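Local coordinates for protein Vv2_1132 (Vibrio vulnificus CMCP6, PDB 5Y9S) that is a LysR-type transcriptional regulator that probably binds DNA through a helix-turn-helix domain and senses an effector through a periplasmic-binding-protein-like domain, at residues S237-A242 and A249-H254; K181-V186 and H254-E259; R42-L47 and P54-T59. All blocks are in the same frame, centred on the assembly; numbering follows the deposited sequence.

Interaction 1 of 3, residues S237-A242 and A249-H254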
ATOM      1  N   SER D 237     -19.617  29.182 -14.300  1.00 17.80           N
ATOM      2  CA  SER D 237     -19.661  28.555 -15.620  1.00 19.63           C
ATOM      3  C   SER D 237     -21.034  28.715 -16.244  1.00 24.49           C
ATOM      4  O   SER D 237     -21.138  28.987 -17.444  1.00 29.00           O
ATOM      5  CB  SER D 237     -19.320  27.066 -15.533  1.00 17.25           C
ATOM      6  OG  SER D 237     -17.935  26.894 -15.474  1.00 32.29           O
ATOM      7  N   LEU D 238     -22.090  28.511 -15.446  1.00 18.30           N
ATOM      8  CA  LEU D 238     -23.424  28.787 -15.941  1.00 18.87           C
ATOM      9  C   LEU D 238     -23.480  30.187 -16.525  1.00 23.50           C
ATOM     10  O   LEU D 238     -23.988  30.386 -17.637  1.00 25.37           O
ATOM     11  CB  LEU D 238     -24.452  28.634 -14.825  1.00 18.65           C
ATOM     12  CG  LEU D 238     -24.541  27.213 -14.291  1.00 22.57           C
ATOM     13  CD1 LEU D 238     -25.357  27.235 -13.023  1.00 22.69           C
ATOM     14  CD2 LEU D 238     -25.127  26.255 -15.313  1.00 18.01           C
ATOM     15  N   VAL D 239     -22.892  31.155 -15.813  1.00 19.79           N
ATOM     16  CA  VAL D 239     -22.963  32.548 -16.241  1.00 23.95           C
ATOM     17  C   VAL D 239     -22.292  32.729 -17.603  1.00 26.40           C
ATOM     18  O   VAL D 239     -22.865  33.344 -18.506  1.00 21.93           O
ATOM     19  CB  VAL D 239     -22.356  33.465 -15.164  1.00 24.41           C
ATOM     20  CG1 VAL D 239     -22.044  34.856 -15.750  1.00 21.51           C
ATOM     21  CG2 VAL D 239     -23.329  33.568 -13.989  1.00 20.47           C
ATOM     22  N   LYS D 240     -21.085  32.170 -17.787  1.00 20.73           N
ATOM     23  CA  LYS D 240     -20.445  32.252 -19.100  1.00 23.16           C
ATOM     24  C   LYS D 240     -21.345  31.671 -20.176  1.00 23.79           C
ATOM     25  O   LYS D 240     -21.596  32.310 -21.201  1.00 22.43           O
ATOM     26  CB  LYS D 240     -19.095  31.526 -19.108  1.00 21.35           C
ATOM     27  CG  LYS D 240     -17.991  32.254 -18.402  1.00 20.63           C
ATOM     28  CD  LYS D 240     -17.830  33.677 -18.901  1.00 26.56           C
ATOM     29  CE  LYS D 240     -16.726  34.385 -18.102  1.00 43.25           C
ATOM     30  NZ  LYS D 240     -15.589  34.833 -18.981  1.00 48.63           N
ATOM     31  N   MET D 241     -21.848  30.453 -19.945  1.00 28.76           N
ATOM     32  CA  MET D 241     -22.742  29.801 -20.895  1.00 22.23           C
ATOM     33  C   MET D 241     -23.957  30.665 -21.186  1.00 27.87           C
ATOM     34  O   MET D 241     -24.402  30.764 -22.337  1.00 35.83           O
ATOM     35  CB  MET D 241     -23.192  28.452 -20.329  1.00 22.59           C
ATOM     36  CG  MET D 241     -22.158  27.322 -20.424  1.00 31.87           C
ATOM     37  SD  MET D 241     -21.297  27.279 -22.017  1.00 31.80           S
ATOM     38  CE  MET D 241     -22.299  26.078 -22.840  1.00 20.59           C
ATOM     39  N   ALA D 242     -24.541  31.265 -20.146  1.00 21.96           N
ATOM     40  CA  ALA D 242     -25.758  32.033 -20.376  1.00 26.20           C
ATOM     41  C   ALA D 242     -25.466  33.276 -21.209  1.00 27.88           C
ATOM     42  O   ALA D 242     -26.260  33.648 -22.086  1.00 24.48           O
ATOM     43  CB  ALA D 242     -26.407  32.394 -19.044  1.00 24.66           C
ATOM     44  N   ALA D 249     -30.272  29.959 -17.201  1.00 21.70           N
ATOM     45  CA  ALA D 249     -29.675  29.475 -15.962  1.00 23.32           C
ATOM     46  C   ALA D 249     -30.331  30.165 -14.772  1.00 30.36           C
ATOM     47  O   ALA D 249     -30.670  31.354 -14.841  1.00 21.63           O
ATOM     48  CB  ALA D 249     -28.163  29.739 -15.944  1.00 20.49           C
ATOM     49  N   TRP D 250     -30.530  29.409 -13.690  1.00 23.49           N
ATOM     50  CA  TRP D 250     -30.908  29.972 -12.394  1.00 20.40           C
ATOM     51  C   TRP D 250     -29.627  30.164 -11.587  1.00 19.85           C
ATOM     52  O   TRP D 250     -28.900  29.196 -11.327  1.00 19.13           O
ATOM     53  CB  TRP D 250     -31.901  29.068 -11.647  1.00 20.19           C
ATOM     54  CG  TRP D 250     -33.380  29.387 -11.940  1.00 25.97           C
ATOM     55  CD1 TRP D 250     -34.263  30.058 -11.129  1.00 27.58           C
ATOM     56  CD2 TRP D 250     -34.109  29.057 -13.130  1.00 21.43           C
ATOM     57  NE1 TRP D 250     -35.486  30.169 -11.754  1.00 33.99           N
ATOM     58  CE2 TRP D 250     -35.419  29.551 -12.975  1.00 27.29           C
ATOM     59  CE3 TRP D 250     -33.779  28.389 -14.311  1.00 24.52           C
ATOM     60  CZ2 TRP D 250     -36.396  29.401 -13.960  1.00 22.78           C
ATOM     61  CZ3 TRP D 250     -34.758  28.234 -15.294  1.00 22.01           C
ATOM     62  CH2 TRP D 250     -36.038  28.740 -15.114  1.00 22.71           C
ATOM     63  N   VAL D 251     -29.340  31.411 -11.222  1.00 20.23           N
ATOM     64  CA  VAL D 251     -28.082  31.756 -10.556  1.00 19.85           C
ATOM     65  C   VAL D 251     -28.353  32.777  -9.468  1.00 26.22           C
ATOM     66  O   VAL D 251     -29.276  33.601  -9.551  1.00 20.90           O
ATOM     67  CB  VAL D 251     -27.041  32.333 -11.541  1.00 27.92           C
ATOM     68  CG1 VAL D 251     -26.633  31.299 -12.574  1.00 20.91           C
ATOM     69  CG2 VAL D 251     -27.567  33.622 -12.202  1.00 21.00           C
ATOM     70  N   PRO D 252     -27.543  32.739  -8.419  1.00 25.64           N
ATOM     71  CA  PRO D 252     -27.680  33.722  -7.340  1.00 25.13           C
ATOM     72  C   PRO D 252     -27.405  35.125  -7.853  1.00 20.84           C
ATOM     73  O   PRO D 252     -26.540  35.329  -8.703  1.00 20.85           O
ATOM     74  CB  PRO D 252     -26.619  33.277  -6.325  1.00 23.96           C
ATOM     75  CG  PRO D 252     -26.439  31.830  -6.591  1.00 25.35           C
ATOM     76  CD  PRO D 252     -26.628  31.645  -8.066  1.00 21.34           C
ATOM     77  N   MET D 253     -28.160  36.096  -7.328  1.00 21.50           N
ATOM     78  CA  MET D 253     -27.951  37.479  -7.746  1.00 24.65           C
ATOM     79  C   MET D 253     -26.503  37.903  -7.586  1.00 22.10           C
ATOM     80  O   MET D 253     -25.970  38.602  -8.443  1.00 24.41           O
ATOM     81  CB  MET D 253     -28.850  38.451  -6.959  1.00 22.98           C
ATOM     82  CG  MET D 253     -30.275  38.575  -7.454  1.00 26.72           C
ATOM     83  SD  MET D 253     -30.333  39.435  -9.026  1.00 34.61           S
ATOM     84  CE  MET D 253     -29.670  41.040  -8.658  1.00 37.06           C
ATOM     85  N   HIS D 254     -25.837  37.492  -6.503  1.00 25.39           N
ATOM     86  CA  HIS D 254     -24.528  38.083  -6.231  1.00 34.19           C
ATOM     87  C   HIS D 254     -23.469  37.679  -7.254  1.00 37.05           C
ATOM     88  O   HIS D 254     -22.405  38.312  -7.319  1.00 39.95           O
ATOM     89  CB  HIS D 254     -24.055  37.725  -4.813  1.00 32.92           C
ATOM     90  CG  HIS D 254     -23.464  36.358  -4.693  1.00 20.31           C
ATOM     91  ND1 HIS D 254     -24.204  35.253  -4.332  1.00 21.29           N
ATOM     92  CD2 HIS D 254     -22.199  35.919  -4.889  1.00 19.86           C
ATOM     93  CE1 HIS D 254     -23.416  34.189  -4.304  1.00 24.83           C
ATOM     94  NE2 HIS D 254     -22.196  34.566  -4.645  1.00 21.52           N
TER
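In the LysR substrate-binding domain, helix 235-243 packs on strand 248-252 of the mixed sheet, an alpha/beta layer in which L238 and A249 meet across the interface. CB of L238 stands 4.0 Å from CB of A249 and 4.1 Å from CG1 of V251, so this one methylene is set against two residues of the same face of the strand. The first torsion of L238 (-64°) turns CG beside its own backbone N and carries the isopropyl end past the strand. L238 also packs on L203 and Y205 of strand 199-205 and on F230 and T232 of strand 225-232, and so lies between the helix and several strands. A249, with only a methyl, lets the helix backbone come near at L238, CA to CA 6.3 Å. One turn on, A242 offers just its CB, 4.4 Å from CB of A249. At the other end the branched side chain of V251 sends CG1 to CG2 of V239 at 4.3 Å, and V239 itself goes on to touch V255. W250 points away from the helix, lying on P184 of the neighbouring strand. The segment axes cross at -132° with 8.8 Å between them, and the connection from helix to strand is short. Such apolar helix-on-sheet layering is characteristic of the periplasmic-binding-protein fold that LysR effector domains share.

Interaction 2 of 3, residues K181-V186 and H254-E259; sequences KVVPVV and HVIEEE
With chi1 at 54°, I256 places CG1 between its backbone N and carbonyl carbon, and chi2 at 169° then stretches the chain out so that CD1 reaches V183 and V185. This joins strand 172-186, part of the mixed sheet of the periplasmic-binding-protein-like domain, to the turn that leads into helix 257-261, where I256 holds the N-cap position. An isoleucine there has no side-chain acceptor to offer the first turn of the helix; its side chain turns to the sheet instead and packs on the valines. The extended isoleucine and the shorter V185 together bridge the 9.0 Å between CA of V185 and CA of I256. These two reach toward each other tip to tip, whereas V183 meets the isoleucine at a slant, its CG2 lying 3.9 Å from CD1 of I256. Both valines lie two positions apart on an extended strand, which brings their branches to the same isoleucine methyl. Valine fits these places, since its beta branching is easily accommodated in a strand and its methyls meet the end of the longer isoleucine. Other apolar groups join the cluster: V251 of the adjoining strand touches both V185 and I256, and V239 of helix 235-243 also packs on I256. At the margin the buried side chains give way to polar ones, with E257 forming a salt bridge to K116 and H254 hydrogen-bonding to E180 and N112. The tightest approach across the two segments is between methyls, CG1 of V185 and CD1 of I256, at 3.5 Å.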
ATOM      1  N   LYS D 181     -31.880  36.349  -3.889  1.00 22.54           N
ATOM      2  CA  LYS D 181     -32.662  35.381  -4.636  1.00 22.36           C
ATOM      3  C   LYS D 181     -31.779  34.686  -5.664  1.00 28.53           C
ATOM      4  O   LYS D 181     -30.740  35.212  -6.094  1.00 23.62           O
ATOM      5  CB  LYS D 181     -33.862  36.049  -5.327  1.00 26.56           C
ATOM      6  CG  LYS D 181     -34.700  36.996  -4.431  1.00 27.77           C
ATOM      7  CD  LYS D 181     -35.815  36.248  -3.684  1.00 28.67           C
ATOM      8  CE  LYS D 181     -37.008  37.153  -3.355  1.00 35.06           C
ATOM      9  NZ  LYS D 181     -38.251  36.701  -4.054  1.00 46.29           N
ATOM     10  N   VAL D 182     -32.187  33.482  -6.028  1.00 21.34           N
ATOM     11  CA  VAL D 182     -31.626  32.768  -7.159  1.00 20.92           C
ATOM     12  C   VAL D 182     -32.554  33.013  -8.342  1.00 21.54           C
ATOM     13  O   VAL D 182     -33.723  32.624  -8.309  1.00 21.81           O
ATOM     14  CB  VAL D 182     -31.477  31.270  -6.859  1.00 25.05           C
ATOM     15  CG1 VAL D 182     -31.164  30.522  -8.133  1.00 19.86           C
ATOM     16  CG2 VAL D 182     -30.394  31.044  -5.789  1.00 26.25           C
ATOM     17  N   VAL D 183     -32.058  33.681  -9.376  1.00 21.85           N
ATOM     18  CA  VAL D 183     -32.946  34.179 -10.432  1.00 23.69           C
ATOM     19  C   VAL D 183     -32.632  33.548 -11.776  1.00 22.51           C
ATOM     20  O   VAL D 183     -31.481  33.186 -12.038  1.00 21.98           O
ATOM     21  CB  VAL D 183     -32.872  35.704 -10.534  1.00 27.35           C
ATOM     22  CG1 VAL D 183     -33.233  36.317  -9.180  1.00 23.60           C
ATOM     23  CG2 VAL D 183     -31.482  36.143 -11.022  1.00 23.25           C
ATOM     24  N   PRO D 184     -33.624  33.367 -12.643  1.00 26.43           N
ATOM     25  CA  PRO D 184     -33.341  32.864 -13.995  1.00 23.94           C
ATOM     26  C   PRO D 184     -32.832  34.002 -14.869  1.00 23.67           C
ATOM     27  O   PRO D 184     -33.436  35.077 -14.916  1.00 36.78           O
ATOM     28  CB  PRO D 184     -34.700  32.354 -14.474  1.00 25.22           C
ATOM     29  CG  PRO D 184     -35.691  33.244 -13.751  1.00 28.65           C
ATOM     30  CD  PRO D 184     -35.066  33.579 -12.413  1.00 23.64           C
ATOM     31  N   VAL D 185     -31.708  33.772 -15.549  1.00 23.37           N
ATOM     32  CA  VAL D 185     -31.103  34.768 -16.424  1.00 23.97           C
ATOM     33  C   VAL D 185     -30.923  34.190 -17.819  1.00 29.26           C
ATOM     34  O   VAL D 185     -30.854  32.971 -18.012  1.00 23.59           O
ATOM     35  CB  VAL D 185     -29.741  35.270 -15.905  1.00 25.28           C
ATOM     36  CG1 VAL D 185     -29.921  36.082 -14.614  1.00 27.55           C
ATOM     37  CG2 VAL D 185     -28.774  34.089 -15.743  1.00 22.66           C
ATOM     38  N   VAL D 186     -30.812  35.100 -18.792  1.00 25.09           N
ATOM     39  CA  VAL D 186     -30.725  34.736 -20.202  1.00 25.64           C
ATOM     40  C   VAL D 186     -30.023  35.859 -20.948  1.00 27.51           C
ATOM     41  O   VAL D 186     -30.084  37.023 -20.546  1.00 28.06           O
ATOM     42  CB  VAL D 186     -32.135  34.452 -20.785  1.00 29.72           C
ATOM     43  CG1 VAL D 186     -32.945  35.710 -20.858  1.00 26.93           C
ATOM     44  CG2 VAL D 186     -32.033  33.797 -22.144  1.00 38.98           C
ATOM     45  N   HIS D 254     -25.837  37.492  -6.503  1.00 25.39           N
ATOM     46  CA  HIS D 254     -24.528  38.083  -6.231  1.00 34.19           C
ATOM     47  C   HIS D 254     -23.469  37.679  -7.254  1.00 37.05           C
ATOM     48  O   HIS D 254     -22.405  38.312  -7.319  1.00 39.95           O
ATOM     49  CB  HIS D 254     -24.055  37.725  -4.813  1.00 32.92           C
ATOM     50  CG  HIS D 254     -23.464  36.358  -4.693  1.00 20.31           C
ATOM     51  ND1 HIS D 254     -24.204  35.253  -4.332  1.00 21.29           N
ATOM     52  CD2 HIS D 254     -22.199  35.919  -4.889  1.00 19.86           C
ATOM     53  CE1 HIS D 254     -23.416  34.189  -4.304  1.00 24.83           C
ATOM     54  NE2 HIS D 254     -22.196  34.566  -4.645  1.00 21.52           N
ATOM     55  N   VAL D 255     -23.746  36.658  -8.069  1.00 20.82           N
ATOM     56  CA  VAL D 255     -22.793  36.222  -9.083  1.00 20.57           C
ATOM     57  C   VAL D 255     -22.909  37.021 -10.376  1.00 30.62           C
ATOM     58  O   VAL D 255     -21.971  37.006 -11.183  1.00 35.26           O
ATOM     59  CB  VAL D 255     -22.978  34.706  -9.313  1.00 27.19           C
ATOM     60  CG1 VAL D 255     -22.132  34.202 -10.447  1.00 30.04           C
ATOM     61  CG2 VAL D 255     -22.620  33.951  -8.039  1.00 21.12           C
ATOM     62  N   ILE D 256     -23.992  37.781 -10.571  1.00 27.63           N
ATOM     63  CA  ILE D 256     -24.257  38.427 -11.850  1.00 26.69           C
ATOM     64  C   ILE D 256     -24.362  39.943 -11.730  1.00 31.89           C
ATOM     65  O   ILE D 256     -24.883  40.594 -12.637  1.00 35.29           O
ATOM     66  CB  ILE D 256     -25.536  37.864 -12.495  1.00 25.65           C
ATOM     67  CG1 ILE D 256     -26.686  37.969 -11.500  1.00 23.72           C
ATOM     68  CG2 ILE D 256     -25.337  36.434 -12.892  1.00 27.08           C
ATOM     69  CD1 ILE D 256     -28.068  37.699 -12.086  1.00 27.92           C
ATOM     70  N   GLU D 257     -23.907  40.518 -10.617  1.00 34.71           N
ATOM     71  CA  GLU D 257     -24.079  41.955 -10.404  1.00 32.55           C
ATOM     72  C   GLU D 257     -23.505  42.753 -11.565  1.00 35.24           C
ATOM     73  O   GLU D 257     -24.150  43.680 -12.067  1.00 41.87           O
ATOM     74  CB  GLU D 257     -23.421  42.371  -9.087  1.00 36.76           C
ATOM     75  CG  GLU D 257     -23.811  43.762  -8.590  1.00 52.65           C
ATOM     76  CD  GLU D 257     -22.943  44.248  -7.423  1.00 65.38           C
ATOM     77  OE1 GLU D 257     -22.421  43.406  -6.658  1.00 68.20           O
ATOM     78  OE2 GLU D 257     -22.781  45.478  -7.272  1.00 70.68           O
ATOM     79  N   GLU D 258     -22.311  42.375 -12.032  1.00 33.91           N
ATOM     80  CA  GLU D 258     -21.642  43.088 -13.115  1.00 36.82           C
ATOM     81  C   GLU D 258     -22.250  42.772 -14.477  1.00 37.53           C
ATOM     82  O   GLU D 258     -22.351  43.665 -15.323  1.00 31.21           O
ATOM     83  CB  GLU D 258     -20.154  42.754 -13.117  1.00 43.47           C
ATOM     84  CG  GLU D 258     -19.333  43.567 -14.100  1.00 59.87           C
ATOM     85  CD  GLU D 258     -17.844  43.436 -13.839  1.00 76.01           C
ATOM     86  OE1 GLU D 258     -17.182  42.600 -14.501  1.00 82.97           O
ATOM     87  OE2 GLU D 258     -17.342  44.161 -12.953  1.00 79.29           O
ATOM     88  N   GLU D 259     -22.643  41.514 -14.721  1.00 36.00           N
ATOM     89  CA  GLU D 259     -23.301  41.185 -15.986  1.00 25.61           C
ATOM     90  C   GLU D 259     -24.613  41.949 -16.147  1.00 33.96           C
ATOM     91  O   GLU D 259     -24.926  42.428 -17.243  1.00 43.29           O
ATOM     92  CB  GLU D 259     -23.543  39.681 -16.096  1.00 24.73           C
ATOM     93  CG  GLU D 259     -22.284  38.835 -16.340  1.00 24.08           C
ATOM     94  CD  GLU D 259     -21.446  38.635 -15.070  1.00 38.57           C
ATOM     95  OE1 GLU D 259     -21.831  39.191 -14.013  1.00 36.18           O
ATOM     96  OE2 GLU D 259     -20.402  37.935 -15.131  1.00 33.37           O
TER

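Interaction 3 of 3, residues R42-L47 and P54-T59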
ATOM      1  N   ARG D  42      24.995   8.924  -8.469  1.00 18.92           N
ATOM      2  CA  ARG D  42      25.349   8.106  -7.315  1.00 20.77           C
ATOM      3  C   ARG D  42      24.107   7.565  -6.629  1.00 26.98           C
ATOM      4  O   ARG D  42      24.122   6.443  -6.107  1.00 26.50           O
ATOM      5  CB  ARG D  42      26.205   8.921  -6.343  1.00 30.82           C
ATOM      6  CG  ARG D  42      27.072   8.096  -5.394  1.00 43.31           C
ATOM      7  CD  ARG D  42      28.198   8.971  -4.830  1.00 51.31           C
ATOM      8  NE  ARG D  42      29.222   9.273  -5.831  1.00 55.85           N
ATOM      9  CZ  ARG D  42      29.561  10.497  -6.232  1.00 56.18           C
ATOM     10  NH1 ARG D  42      28.952  11.563  -5.718  1.00 55.60           N
ATOM     11  NH2 ARG D  42      30.523  10.655  -7.147  1.00 47.59           N
ATOM     12  N   ARG D  43      23.011   8.326  -6.646  1.00 17.25           N
ATOM     13  CA  ARG D  43      21.804   7.833  -6.004  1.00 20.66           C
ATOM     14  C   ARG D  43      21.215   6.694  -6.814  1.00 21.41           C
ATOM     15  O   ARG D  43      20.900   5.632  -6.266  1.00 15.57           O
ATOM     16  CB  ARG D  43      20.799   8.968  -5.820  1.00 16.08           C
ATOM     17  CG  ARG D  43      21.340  10.088  -4.911  1.00 27.93           C
ATOM     18  CD  ARG D  43      20.325  10.613  -3.903  1.00 29.97           C
ATOM     19  NE  ARG D  43      19.157  11.159  -4.566  1.00 28.72           N
ATOM     20  CZ  ARG D  43      18.691  12.371  -4.323  1.00 25.18           C
ATOM     21  NH1 ARG D  43      19.322  13.122  -3.441  1.00 25.38           N
ATOM     22  NH2 ARG D  43      17.614  12.827  -4.956  1.00 20.77           N
ATOM     23  N   ILE D  44      21.117   6.881  -8.136  1.00 19.83           N
ATOM     24  CA  ILE D  44      20.583   5.845  -9.015  1.00 16.05           C
ATOM     25  C   ILE D  44      21.407   4.566  -8.896  1.00 16.23           C
ATOM     26  O   ILE D  44      20.872   3.445  -8.910  1.00 15.81           O
ATOM     27  CB  ILE D  44      20.544   6.377 -10.456  1.00 16.51           C
ATOM     28  CG1 ILE D  44      19.523   7.527 -10.551  1.00 19.18           C
ATOM     29  CG2 ILE D  44      20.281   5.259 -11.447  1.00 16.49           C
ATOM     30  CD1 ILE D  44      18.069   7.065 -10.664  1.00 16.89           C
ATOM     31  N   GLN D  45      22.717   4.710  -8.756  1.00 16.89           N
ATOM     32  CA  GLN D  45      23.572   3.540  -8.648  1.00 17.15           C
ATOM     33  C   GLN D  45      23.364   2.832  -7.315  1.00 16.64           C
ATOM     34  O   GLN D  45      23.241   1.605  -7.277  1.00 16.43           O
ATOM     35  CB  GLN D  45      25.031   3.953  -8.840  1.00 20.17           C
ATOM     36  CG  GLN D  45      26.033   3.012  -8.215  1.00 29.99           C
ATOM     37  CD  GLN D  45      27.459   3.312  -8.669  1.00 31.57           C
ATOM     38  OE1 GLN D  45      27.897   4.463  -8.633  1.00 35.57           O
ATOM     39  NE2 GLN D  45      28.177   2.283  -9.112  1.00 44.12           N
ATOM     40  N   ALA D  46      23.260   3.595  -6.220  1.00 20.05           N
ATOM     41  CA  ALA D  46      22.957   2.983  -4.927  1.00 20.02           C
ATOM     42  C   ALA D  46      21.616   2.253  -4.954  1.00 16.76           C
ATOM     43  O   ALA D  46      21.485   1.163  -4.381  1.00 14.99           O
ATOM     44  CB  ALA D  46      22.955   4.035  -3.826  1.00 16.35           C
ATOM     45  N   LEU D  47      20.611   2.837  -5.608  1.00 14.92           N
ATOM     46  CA  LEU D  47      19.320   2.157  -5.731  1.00 14.27           C
ATOM     47  C   LEU D  47      19.463   0.852  -6.502  1.00 17.44           C
ATOM     48  O   LEU D  47      18.810  -0.145  -6.171  1.00 20.77           O
ATOM     49  CB  LEU D  47      18.303   3.058  -6.429  1.00 14.03           C
ATOM     50  CG  LEU D  47      16.998   2.374  -6.839  1.00 13.48           C
ATOM     51  CD1 LEU D  47      16.237   1.790  -5.631  1.00 13.28           C
ATOM     52  CD2 LEU D  47      16.130   3.336  -7.567  1.00 13.36           C
ATOM     53  N   PRO D  54      19.794  -4.313 -12.511  1.00 16.09           N
ATOM     54  CA  PRO D  54      19.736  -3.016 -13.186  1.00 16.11           C
ATOM     55  C   PRO D  54      18.284  -2.635 -13.463  1.00 15.57           C
ATOM     56  O   PRO D  54      17.493  -3.437 -13.958  1.00 15.41           O
ATOM     57  CB  PRO D  54      20.548  -3.236 -14.478  1.00 16.97           C
ATOM     58  CG  PRO D  54      20.547  -4.726 -14.695  1.00 17.06           C
ATOM     59  CD  PRO D  54      20.432  -5.352 -13.350  1.00 24.76           C
ATOM     60  N   LEU D  55      17.924  -1.417 -13.094  1.00 15.31           N
ATOM     61  CA  LEU D  55      16.580  -0.939 -13.397  1.00 15.90           C
ATOM     62  C   LEU D  55      16.531  -0.236 -14.743  1.00 25.87           C
ATOM     63  O   LEU D  55      15.527  -0.339 -15.456  1.00 15.25           O
ATOM     64  CB  LEU D  55      16.099  -0.007 -12.286  1.00 14.34           C
ATOM     65  CG  LEU D  55      16.077  -0.722 -10.936  1.00 17.29           C
ATOM     66  CD1 LEU D  55      15.766   0.230  -9.720  1.00 17.55           C
ATOM     67  CD2 LEU D  55      15.050  -1.832 -11.036  1.00 13.49           C
ATOM     68  N   PHE D  56      17.610   0.444 -15.114  1.00 16.02           N
ATOM     69  CA  PHE D  56      17.662   1.231 -16.337  1.00 16.60           C
ATOM     70  C   PHE D  56      18.605   0.572 -17.321  1.00 17.41           C
ATOM     71  O   PHE D  56      19.696   0.116 -16.951  1.00 17.72           O
ATOM     72  CB  PHE D  56      18.087   2.671 -16.045  1.00 16.80           C
ATOM     73  CG  PHE D  56      17.105   3.403 -15.169  1.00 16.09           C
ATOM     74  CD1 PHE D  56      15.987   4.024 -15.725  1.00 15.91           C
ATOM     75  CD2 PHE D  56      17.265   3.422 -13.797  1.00 15.64           C
ATOM     76  CE1 PHE D  56      15.059   4.678 -14.904  1.00 15.29           C
ATOM     77  CE2 PHE D  56      16.352   4.081 -12.981  1.00 15.04           C
ATOM     78  CZ  PHE D  56      15.256   4.710 -13.540  1.00 14.86           C
ATOM     79  N   ASP D  57      18.143   0.455 -18.552  1.00 17.77           N
ATOM     80  CA  ASP D  57      19.031   0.193 -19.674  1.00 19.14           C
ATOM     81  C   ASP D  57      19.678   1.527 -20.018  1.00 23.35           C
ATOM     82  O   ASP D  57      19.042   2.398 -20.616  1.00 27.97           O
ATOM     83  CB  ASP D  57      18.251  -0.372 -20.850  1.00 24.37           C
ATOM     84  CG  ASP D  57      19.148  -0.920 -21.925  1.00 36.93           C
ATOM     85  OD1 ASP D  57      18.765  -1.957 -22.513  1.00 39.88           O
ATOM     86  OD2 ASP D  57      20.229  -0.325 -22.159  1.00 34.58           O
ATOM     87  N   ARG D  58      20.939   1.711 -19.634  1.00 21.49           N
ATOM     88  CA  ARG D  58      21.541   3.023 -19.830  1.00 21.18           C
ATOM     89  C   ARG D  58      22.137   3.211 -21.222  1.00 32.99           C
ATOM     90  O   ARG D  58      22.443   4.348 -21.603  1.00 34.93           O
ATOM     91  CB  ARG D  58      22.578   3.283 -18.726  1.00 20.34           C
ATOM     92  CG  ARG D  58      21.892   3.657 -17.387  1.00 19.38           C
ATOM     93  CD  ARG D  58      22.876   3.838 -16.231  1.00 19.42           C
ATOM     94  NE  ARG D  58      23.672   2.644 -15.984  1.00 19.59           N
ATOM     95  CZ  ARG D  58      24.967   2.653 -15.663  1.00 29.51           C
ATOM     96  NH1 ARG D  58      25.633   3.805 -15.559  1.00 20.69           N
ATOM     97  NH2 ARG D  58      25.612   1.500 -15.449  1.00 21.89           N
ATOM     98  N   THR D  59      22.274   2.148 -22.009  1.00 42.51           N
ATOM     99  CA  THR D  59      22.832   2.267 -23.348  1.00 36.69           C
ATOM    100  C   THR D  59      21.785   2.589 -24.405  1.00 32.56           C
ATOM    101  O   THR D  59      22.115   2.611 -25.595  1.00 39.21           O
ATOM    102  CB  THR D  59      23.582   0.991 -23.724  1.00 27.64           C
ATOM    103  OG1 THR D  59      22.641  -0.060 -23.938  1.00 27.69           O
ATOM    104  CG2 THR D  59      24.502   0.588 -22.596  1.00 23.23           C
TER
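Apolar contacts between L47 and L55, and between I44 and F56, join helix 37-51, which corresponds to the recognition helix of other LysR-type regulators, to the two-stranded wing of a winged helix-turn-helix. The two leucines cross at about a right angle, with CD1 of L55 3.8 Å from CD2 of L47. Chi1 of L47, 170°, swings CG away from its backbone N and brings the branched end nearer the wing; both leucines also rest on F72 of helix 67-90. A turn earlier in the helix, CD1 of I44 approaches CE2 of F56 obliquely at 4.1 Å. The flat phenylalanine suits a place between several elements, for it also meets F17 and L20 of helix 11-22 and L65 of the wing's other strand.

Polar bonds lie beside this core. E48 OE1 accepts from the backbone N of both L55 and F56. Farther along, D57 OD2 takes the backbone N of T59 at 3.2 Å, an Asx turn, and the OG1 of T59 at 3.0 Å through its syn lone pair. The apolar pairs thus give cohesion without direction, while the paired N-H bonds to E48 set how 54-59 sits against the helix, and the doubly bonded D57 carboxylate would hold the turn.

How the interactions relate
Along the chain interaction 3 comes first, in the helix-turn-helix domain, and closes before the other two begin. Interaction 1 is nested within the loop closed by interaction 2; both belong to the substrate-binding domain, their centres 6 Å apart. They share H254, and strands 248-252 and 172-186 are antiparallel neighbours in one sheet, where A249 O and V185 N, 2.7 Å apart, probably form a hydrogen bond. The two contacts adjoin through V239, V251 and I256, so helix, strands and turn share one apolar cluster. Interaction 3 lies on the opposite side of the chain's centre, its centre 55 Å and 59 Å from those of interactions 1 and 2, consistent with separate DNA-binding and effector-sensing modules.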